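Local atomic coordinates of succinyl-CoA ligase (ADP-forming) subunit alpha (Methanosaeta concilii, PDB entry 6HXI), a protein that belongs to the CoA-ligase family, carries a C-terminal region related to citrate synthase, and binds coenzyme A. Residues Met227-Gly232 with Asp306-Met311; Val172-Lys177 with Asn183-Ile188. All coordinates share one frame; numbering follows the deposited sequence.

Interaction 1: residues Met227-Gly232 with Asp306-Met311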
ATOM      1  N   MET B 227     -48.698   6.097 -51.280  1.00 64.71           N
ATOM      2  CA  MET B 227     -48.871   4.655 -51.400  1.00 63.60           C
ATOM      3  C   MET B 227     -48.884   3.985 -50.027  1.00 63.36           C
ATOM      4  O   MET B 227     -48.038   4.308 -49.186  1.00 60.91           O
ATOM      5  CB  MET B 227     -47.659   4.156 -52.186  1.00 66.22           C
ATOM      6  CG  MET B 227     -47.930   3.045 -53.107  1.00 70.49           C
ATOM      7  SD  MET B 227     -46.358   2.630 -53.886  1.00 73.19           S
ATOM      8  CE  MET B 227     -46.392   0.913 -53.675  1.00 68.56           C
ATOM      9  N   ILE B 228     -49.824   3.039 -49.795  1.00 58.40           N
ATOM     10  CA  ILE B 228     -49.884   2.285 -48.528  1.00 56.03           C
ATOM     11  C   ILE B 228     -49.605   0.793 -48.799  1.00 58.15           C
ATOM     12  O   ILE B 228     -50.033   0.256 -49.811  1.00 58.81           O
ATOM     13  CB  ILE B 228     -51.165   2.535 -47.669  1.00 59.51           C
ATOM     14  CG1 ILE B 228     -51.519   4.053 -47.587  1.00 60.61           C
ATOM     15  CG2 ILE B 228     -51.010   1.929 -46.252  1.00 58.55           C
ATOM     16  CD1 ILE B 228     -52.941   4.403 -47.081  1.00 59.04           C
ATOM     17  N   ALA B 229     -48.807   0.157 -47.951  1.00 52.76           N
ATOM     18  CA  ALA B 229     -48.472  -1.257 -48.109  1.00 51.58           C
ATOM     19  C   ALA B 229     -48.572  -1.941 -46.763  1.00 56.05           C
ATOM     20  O   ALA B 229     -48.074  -1.403 -45.777  1.00 54.09           O
ATOM     21  CB  ALA B 229     -47.062  -1.401 -48.667  1.00 51.12           C
ATOM     22  N   CYS B 230     -49.232  -3.107 -46.692  1.00 55.15           N
ATOM     23  CA  CYS B 230     -49.264  -3.816 -45.415  1.00 54.94           C
ATOM     24  C   CYS B 230     -49.117  -5.317 -45.553  1.00 55.70           C
ATOM     25  O   CYS B 230     -49.396  -5.892 -46.595  1.00 55.45           O
ATOM     26  CB  CYS B 230     -50.465  -3.441 -44.559  1.00 56.49           C
ATOM     27  SG  CYS B 230     -52.033  -4.039 -45.185  1.00 62.98           S
ATOM     28  N   LEU B 231     -48.603  -5.926 -44.502  1.00 51.00           N
ATOM     29  CA  LEU B 231     -48.354  -7.353 -44.423  1.00 50.91           C
ATOM     30  C   LEU B 231     -48.921  -7.860 -43.101  1.00 51.40           C
ATOM     31  O   LEU B 231     -48.410  -7.518 -42.046  1.00 48.41           O
ATOM     32  CB  LEU B 231     -46.836  -7.598 -44.508  1.00 50.01           C
ATOM     33  CG  LEU B 231     -46.344  -9.033 -44.661  1.00 55.55           C
ATOM     34  CD1 LEU B 231     -46.715  -9.607 -46.018  1.00 57.54           C
ATOM     35  CD2 LEU B 231     -44.820  -9.105 -44.436  1.00 57.69           C
ATOM     36  N   GLY B 232     -50.008  -8.610 -43.180  1.00 47.68           N
ATOM     37  CA  GLY B 232     -50.661  -9.193 -42.020  1.00 47.22           C
ATOM     38  C   GLY B 232     -50.383 -10.676 -41.905  1.00 51.90           C
ATOM     39  O   GLY B 232     -49.508 -11.201 -42.602  1.00 50.98           O
ATOM     40  N   ASP B 306     -44.040 -14.064 -52.673  1.00 64.76           N
ATOM     41  CA  ASP B 306     -43.040 -13.951 -53.738  1.00 67.05           C
ATOM     42  C   ASP B 306     -43.285 -12.762 -54.677  1.00 71.71           C
ATOM     43  O   ASP B 306     -42.320 -12.073 -55.053  1.00 71.33           O
ATOM     44  CB  ASP B 306     -42.964 -15.256 -54.535  1.00 71.65           C
ATOM     45  CG  ASP B 306     -42.244 -16.349 -53.776  1.00 89.48           C
ATOM     46  OD1 ASP B 306     -42.820 -16.869 -52.798  1.00 90.79           O
ATOM     47  OD2 ASP B 306     -41.089 -16.653 -54.131  1.00 99.33           O
ATOM     48  N   ASP B 307     -44.568 -12.502 -55.033  1.00 67.44           N
ATOM     49  CA  ASP B 307     -44.869 -11.359 -55.887  1.00 67.41           C
ATOM     50  C   ASP B 307     -45.369 -10.105 -55.090  1.00 66.72           C
ATOM     51  O   ASP B 307     -46.110  -9.312 -55.657  1.00 67.20           O
ATOM     52  CB  ASP B 307     -45.802 -11.733 -57.064  1.00 72.66           C
ATOM     53  CG  ASP B 307     -47.058 -12.508 -56.730  1.00 87.78           C
ATOM     54  OD1 ASP B 307     -46.944 -13.582 -56.094  1.00 92.77           O
ATOM     55  OD2 ASP B 307     -48.142 -12.107 -57.208  1.00 91.71           O
ATOM     56  N   TYR B 308     -44.899  -9.879 -53.816  1.00 59.69           N
ATOM     57  CA  TYR B 308     -45.248  -8.667 -53.036  1.00 57.45           C
ATOM     58  C   TYR B 308     -44.603  -7.427 -53.690  1.00 61.57           C
ATOM     59  O   TYR B 308     -45.310  -6.473 -54.019  1.00 62.03           O
ATOM     60  CB  TYR B 308     -44.836  -8.775 -51.536  1.00 56.00           C
ATOM     61  CG  TYR B 308     -45.474  -7.725 -50.646  1.00 54.82           C
ATOM     62  CD1 TYR B 308     -44.888  -6.471 -50.477  1.00 54.83           C
ATOM     63  CD2 TYR B 308     -46.679  -7.972 -49.995  1.00 55.86           C
ATOM     64  CE1 TYR B 308     -45.479  -5.496 -49.675  1.00 50.67           C
ATOM     65  CE2 TYR B 308     -47.278  -7.006 -49.182  1.00 55.67           C
ATOM     66  CZ  TYR B 308     -46.671  -5.772 -49.024  1.00 58.95           C
ATOM     67  OH  TYR B 308     -47.263  -4.828 -48.226  1.00 59.51           O
ATOM     68  N   GLY B 309     -43.280  -7.461 -53.871  1.00 58.15           N
ATOM     69  CA  GLY B 309     -42.509  -6.381 -54.482  1.00 57.97           C
ATOM     70  C   GLY B 309     -43.004  -6.022 -55.863  1.00 63.27           C
ATOM     71  O   GLY B 309     -43.064  -4.841 -56.216  1.00 63.32           O
ATOM     72  N   GLU B 310     -43.403  -7.030 -56.641  1.00 61.40           N
ATOM     73  CA  GLU B 310     -43.929  -6.773 -57.979  1.00 63.30           C
ATOM     74  C   GLU B 310     -45.220  -5.933 -57.912  1.00 69.49           C
ATOM     75  O   GLU B 310     -45.343  -4.955 -58.649  1.00 70.60           O
ATOM     76  CB  GLU B 310     -44.070  -8.063 -58.797  1.00 66.38           C
ATOM     77  CG  GLU B 310     -44.585  -7.863 -60.225  1.00 84.36           C
ATOM     78  CD  GLU B 310     -44.039  -6.695 -61.041  1.00118.07           C
ATOM     79  OE1 GLU B 310     -44.851  -6.045 -61.741  1.00119.41           O
ATOM     80  OE2 GLU B 310     -42.813  -6.427 -60.988  1.00109.48           O
ATOM     81  N   MET B 311     -46.131  -6.259 -56.971  1.00 66.55           N
ATOM     82  CA  MET B 311     -47.364  -5.496 -56.752  1.00 67.48           C
ATOM     83  C   MET B 311     -47.003  -4.049 -56.321  1.00 70.74           C
ATOM     84  O   MET B 311     -47.608  -3.092 -56.807  1.00 72.27           O
ATOM     85  CB  MET B 311     -48.252  -6.201 -55.715  1.00 69.01           C
ATOM     86  CG  MET B 311     -49.667  -5.670 -55.654  1.00 74.17           C
ATOM     87  SD  MET B 311     -50.553  -5.653 -57.235  1.00 82.28           S
ATOM     88  CE  MET B 311     -50.681  -7.421 -57.575  1.00 79.79           C
TER

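Interaction 2: residues Val172-Lys177 with Asn183-Ile188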
ATOM      1  N   VAL B 172     -43.922   5.536 -49.690  1.00 50.68           N
ATOM      2  CA  VAL B 172     -44.639   4.372 -49.152  1.00 48.58           C
ATOM      3  C   VAL B 172     -44.847   4.416 -47.639  1.00 49.35           C
ATOM      4  O   VAL B 172     -43.897   4.572 -46.883  1.00 47.05           O
ATOM      5  CB  VAL B 172     -43.988   3.026 -49.602  1.00 51.18           C
ATOM      6  CG1 VAL B 172     -44.886   1.827 -49.269  1.00 49.78           C
ATOM      7  CG2 VAL B 172     -43.649   3.046 -51.101  1.00 52.63           C
ATOM      8  N   GLY B 173     -46.092   4.211 -47.225  1.00 46.67           N
ATOM      9  CA  GLY B 173     -46.486   4.091 -45.826  1.00 45.56           C
ATOM     10  C   GLY B 173     -46.665   2.620 -45.554  1.00 48.95           C
ATOM     11  O   GLY B 173     -47.566   2.004 -46.115  1.00 49.23           O
ATOM     12  N   PHE B 174     -45.764   2.027 -44.757  1.00 46.50           N
ATOM     13  CA  PHE B 174     -45.751   0.586 -44.483  1.00 45.86           C
ATOM     14  C   PHE B 174     -46.141   0.164 -43.049  1.00 48.87           C
ATOM     15  O   PHE B 174     -45.641   0.734 -42.077  1.00 46.18           O
ATOM     16  CB  PHE B 174     -44.366  -0.019 -44.838  1.00 46.46           C
ATOM     17  CG  PHE B 174     -44.360  -1.518 -44.710  1.00 46.61           C
ATOM     18  CD1 PHE B 174     -44.964  -2.315 -45.674  1.00 49.69           C
ATOM     19  CD2 PHE B 174     -43.843  -2.131 -43.576  1.00 46.89           C
ATOM     20  CE1 PHE B 174     -45.035  -3.700 -45.513  1.00 50.60           C
ATOM     21  CE2 PHE B 174     -43.916  -3.516 -43.415  1.00 49.16           C
ATOM     22  CZ  PHE B 174     -44.501  -4.292 -44.386  1.00 48.89           C
ATOM     23  N   VAL B 175     -46.929  -0.928 -42.927  1.00 45.14           N
ATOM     24  CA  VAL B 175     -47.299  -1.484 -41.619  1.00 43.28           C
ATOM     25  C   VAL B 175     -47.347  -3.038 -41.665  1.00 46.87           C
ATOM     26  O   VAL B 175     -47.918  -3.637 -42.587  1.00 46.99           O
ATOM     27  CB  VAL B 175     -48.592  -0.829 -41.020  1.00 47.66           C
ATOM     28  CG1 VAL B 175     -49.843  -1.214 -41.787  1.00 48.20           C
ATOM     29  CG2 VAL B 175     -48.754  -1.137 -39.531  1.00 46.73           C
ATOM     30  N   SER B 176     -46.720  -3.675 -40.685  1.00 42.08           N
ATOM     31  CA  SER B 176     -46.728  -5.128 -40.578  1.00 42.31           C
ATOM     32  C   SER B 176     -47.018  -5.579 -39.136  1.00 47.51           C
ATOM     33  O   SER B 176     -47.186  -4.747 -38.240  1.00 45.88           O
ATOM     34  CB  SER B 176     -45.408  -5.714 -41.069  1.00 42.59           C
ATOM     35  OG  SER B 176     -44.332  -5.373 -40.210  1.00 46.72           O
ATOM     36  N   LYS B 177     -47.107  -6.889 -38.926  1.00 46.78           N
ATOM     37  CA  LYS B 177     -47.224  -7.461 -37.592  1.00 47.00           C
ATOM     38  C   LYS B 177     -45.806  -7.855 -37.174  1.00 51.99           C
ATOM     39  O   LYS B 177     -45.349  -7.479 -36.107  1.00 51.48           O
ATOM     40  CB  LYS B 177     -48.171  -8.671 -37.586  1.00 49.83           C
ATOM     41  CG  LYS B 177     -49.582  -8.294 -37.186  1.00 48.38           C
ATOM     42  CD  LYS B 177     -50.617  -9.260 -37.724  1.00 44.36           C
ATOM     43  CE  LYS B 177     -51.974  -8.908 -37.158  1.00 45.95           C
ATOM     44  NZ  LYS B 177     -53.053  -9.852 -37.575  1.00 49.39           N
ATOM     45  N   ASN B 183     -38.196  -5.502 -41.822  1.00 40.24           N
ATOM     46  CA  ASN B 183     -36.873  -5.240 -42.379  1.00 40.81           C
ATOM     47  C   ASN B 183     -36.726  -5.800 -43.776  1.00 45.80           C
ATOM     48  O   ASN B 183     -36.137  -5.146 -44.633  1.00 44.88           O
ATOM     49  CB  ASN B 183     -35.753  -5.695 -41.449  1.00 36.84           C
ATOM     50  CG  ASN B 183     -34.429  -5.043 -41.745  1.00 54.38           C
ATOM     51  OD1 ASN B 183     -34.358  -3.991 -42.390  1.00 46.61           O
ATOM     52  ND2 ASN B 183     -33.347  -5.646 -41.266  1.00 39.74           N
ATOM     53  N   GLU B 184     -37.281  -6.992 -44.020  1.00 45.37           N
ATOM     54  CA  GLU B 184     -37.309  -7.595 -45.353  1.00 45.79           C
ATOM     55  C   GLU B 184     -38.173  -6.701 -46.270  1.00 51.11           C
ATOM     56  O   GLU B 184     -37.775  -6.438 -47.407  1.00 52.96           O
ATOM     57  CB  GLU B 184     -37.856  -9.037 -45.307  1.00 46.98           C
ATOM     58  CG  GLU B 184     -37.557  -9.851 -46.560  1.00 51.72           C
ATOM     59  CD  GLU B 184     -36.085 -10.113 -46.829  1.00 65.16           C
ATOM     60  OE1 GLU B 184     -35.658  -9.967 -47.997  1.00 57.04           O
ATOM     61  OE2 GLU B 184     -35.347 -10.422 -45.866  1.00 62.41           O
ATOM     62  N   ALA B 185     -39.314  -6.199 -45.755  1.00 47.83           N
ATOM     63  CA  ALA B 185     -40.215  -5.308 -46.510  1.00 50.14           C
ATOM     64  C   ALA B 185     -39.519  -4.006 -46.896  1.00 52.30           C
ATOM     65  O   ALA B 185     -39.700  -3.557 -48.008  1.00 51.90           O
ATOM     66  CB  ALA B 185     -41.474  -5.012 -45.714  1.00 50.99           C
ATOM     67  N   PHE B 186     -38.695  -3.430 -46.005  1.00 48.70           N
ATOM     68  CA  PHE B 186     -37.914  -2.221 -46.304  1.00 49.82           C
ATOM     69  C   PHE B 186     -37.019  -2.448 -47.541  1.00 55.88           C
ATOM     70  O   PHE B 186     -36.979  -1.596 -48.442  1.00 56.61           O
ATOM     71  CB  PHE B 186     -37.087  -1.781 -45.076  1.00 50.15           C
ATOM     72  CG  PHE B 186     -37.885  -1.134 -43.957  1.00 50.95           C
ATOM     73  CD1 PHE B 186     -39.193  -0.688 -44.172  1.00 54.87           C
ATOM     74  CD2 PHE B 186     -37.332  -0.962 -42.698  1.00 51.25           C
ATOM     75  CE1 PHE B 186     -39.935  -0.104 -43.137  1.00 54.14           C
ATOM     76  CE2 PHE B 186     -38.073  -0.366 -41.668  1.00 53.57           C
ATOM     77  CZ  PHE B 186     -39.358   0.078 -41.905  1.00 52.58           C
ATOM     78  N   ASN B 187     -36.386  -3.641 -47.615  1.00 51.73           N
ATOM     79  CA  ASN B 187     -35.551  -4.071 -48.735  1.00 52.50           C
ATOM     80  C   ASN B 187     -36.392  -4.257 -50.004  1.00 59.52           C
ATOM     81  O   ASN B 187     -35.999  -3.759 -51.062  1.00 61.79           O
ATOM     82  CB  ASN B 187     -34.793  -5.351 -48.385  1.00 51.03           C
ATOM     83  CG  ASN B 187     -34.016  -5.963 -49.528  1.00 69.62           C
ATOM     84  OD1 ASN B 187     -34.396  -7.004 -50.069  1.00 64.56           O
ATOM     85  ND2 ASN B 187     -32.910  -5.339 -49.911  1.00 66.53           N
ATOM     86  N   ILE B 188     -37.531  -4.984 -49.903  1.00 55.21           N
ATOM     87  CA  ILE B 188     -38.447  -5.252 -51.013  1.00 55.83           C
ATOM     88  C   ILE B 188     -38.887  -3.922 -51.643  1.00 60.61           C
ATOM     89  O   ILE B 188     -38.662  -3.708 -52.835  1.00 63.61           O
ATOM     90  CB  ILE B 188     -39.675  -6.110 -50.541  1.00 58.60           C
ATOM     91  CG1 ILE B 188     -39.284  -7.537 -50.016  1.00 57.80           C
ATOM     92  CG2 ILE B 188     -40.768  -6.197 -51.613  1.00 61.32           C
ATOM     93  CD1 ILE B 188     -38.782  -8.564 -51.015  1.00 68.81           C
TER

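Interaction 1: residues Met227-Gly232 with Asp306-Met311
Leu-231 and Tyr-308 are the closest backbone positions across this contact, with their CA atoms 9.2 Å apart. Segment 227-232 is an extended strand. Segment 306-311 is a turn that runs into the start of helix 308-322. Asp-307 holds the N-cap position, but its carboxylate makes no capping bond. A gap of this size is spanned by one long side chain, that of Tyr-308. Its CG is anti to the backbone N (chi1 -166°), which sends the ring from the first turn of the helix across to the strand. The phenol ends at the backbone of Cys-230. Tyr-308 OH donates a weak hydrogen bond to Cys-230 O at 2.9 Å, and this oxygen lies at the ring edge, in its plane. Cys-230 N is also near, but the angle is too poor for a bond. Two apolar side chains also touch the tyrosine. Ala-229 CB lies 3.5 Å from Tyr-308 OH. Leu-231 reaches the ring with one branch, CD1, which sits 4.1 Å from Tyr-308 CE2 and approaches it obliquely. The four touching residues are buried. Phe-174 and Trp-258, from the strands next to 227-233, also pack against Tyr-308. The arrangement is a helix laid over a face of a mostly parallel sheet, as in the flavodoxin-like domain of the CoA-ligase alpha subunit.

Interaction 2: residues Val172-Lys177 with Asn183-Ile188
Ala-185 and Phe-174 make the main contact here, a CH-pi interaction. The methyl carbon Ala-185 CB lies over one face of the Phe-174 ring, 3.8 Å from its centroid. It stands 28° off the ring normal, displaced toward the outer end of the ring. Phe-174 CZ is therefore the nearest ring atom to Ala-185 CB, at 3.4 Å. Phe-174 CE2 follows at 3.7 Å from the same methyl. With chi1 at -174°, Phe-174 CG lies beside the carbonyl carbon, and the ring extends from the strand toward the helix.

A looser apolar contact adds to this. Phe-186 CE1 meets Phe-174 CD2 at 4.4 Å, and the two rings meet obliquely, not in a stack. All three touching residues are buried. The contact lies within a beta-alpha-beta unit made of strand 172-176, helix 179-192 and strand 196-201. The two strands are parallel neighbours in the sheet, and the helix covers the face on which Phe-174 projects. Val-175 projects on the opposite face, toward helix 212-221.

Two i to i+4 backbone bonds lie within the helical segment. Ile-188 N donates to Glu-184 O at 2.9 Å, while the bond from Asn-187 N to Asn-183 O is weak.

Polar side chains of the helix bond to another chain. Glu-184 forms a salt bridge with Arg-376 of a neighbouring citrate lyase chain, and Asn-183 ND2 bonds to Ile-342 O of that chain. The far side of the helix thus faces another subunit. The Phe-186 side chain is about 11 Å from a bound coenzyme A.

How the interactions relate
From the N terminus, strand 172-176 comes first and leads through a two-residue connection into helix 179-192, so interaction 2 closes a short local loop. The chain then passes through strand 196-201 and helix 212-221 before interaction 1 opens at strand 227-233. That contact closes much later, at the start of helix 308-322. The two follow in series and neither nest nor cross. Their strands are parallel neighbours in one sheet, joined by probable hydrogen bonds from Gly-173 N to Met-227 O (2.8 Å) and from Ala-229 N to Gly-173 O (2.9 Å). Phe-174 also touches Tyr-308, so both helices are tied to the same face of the sheet.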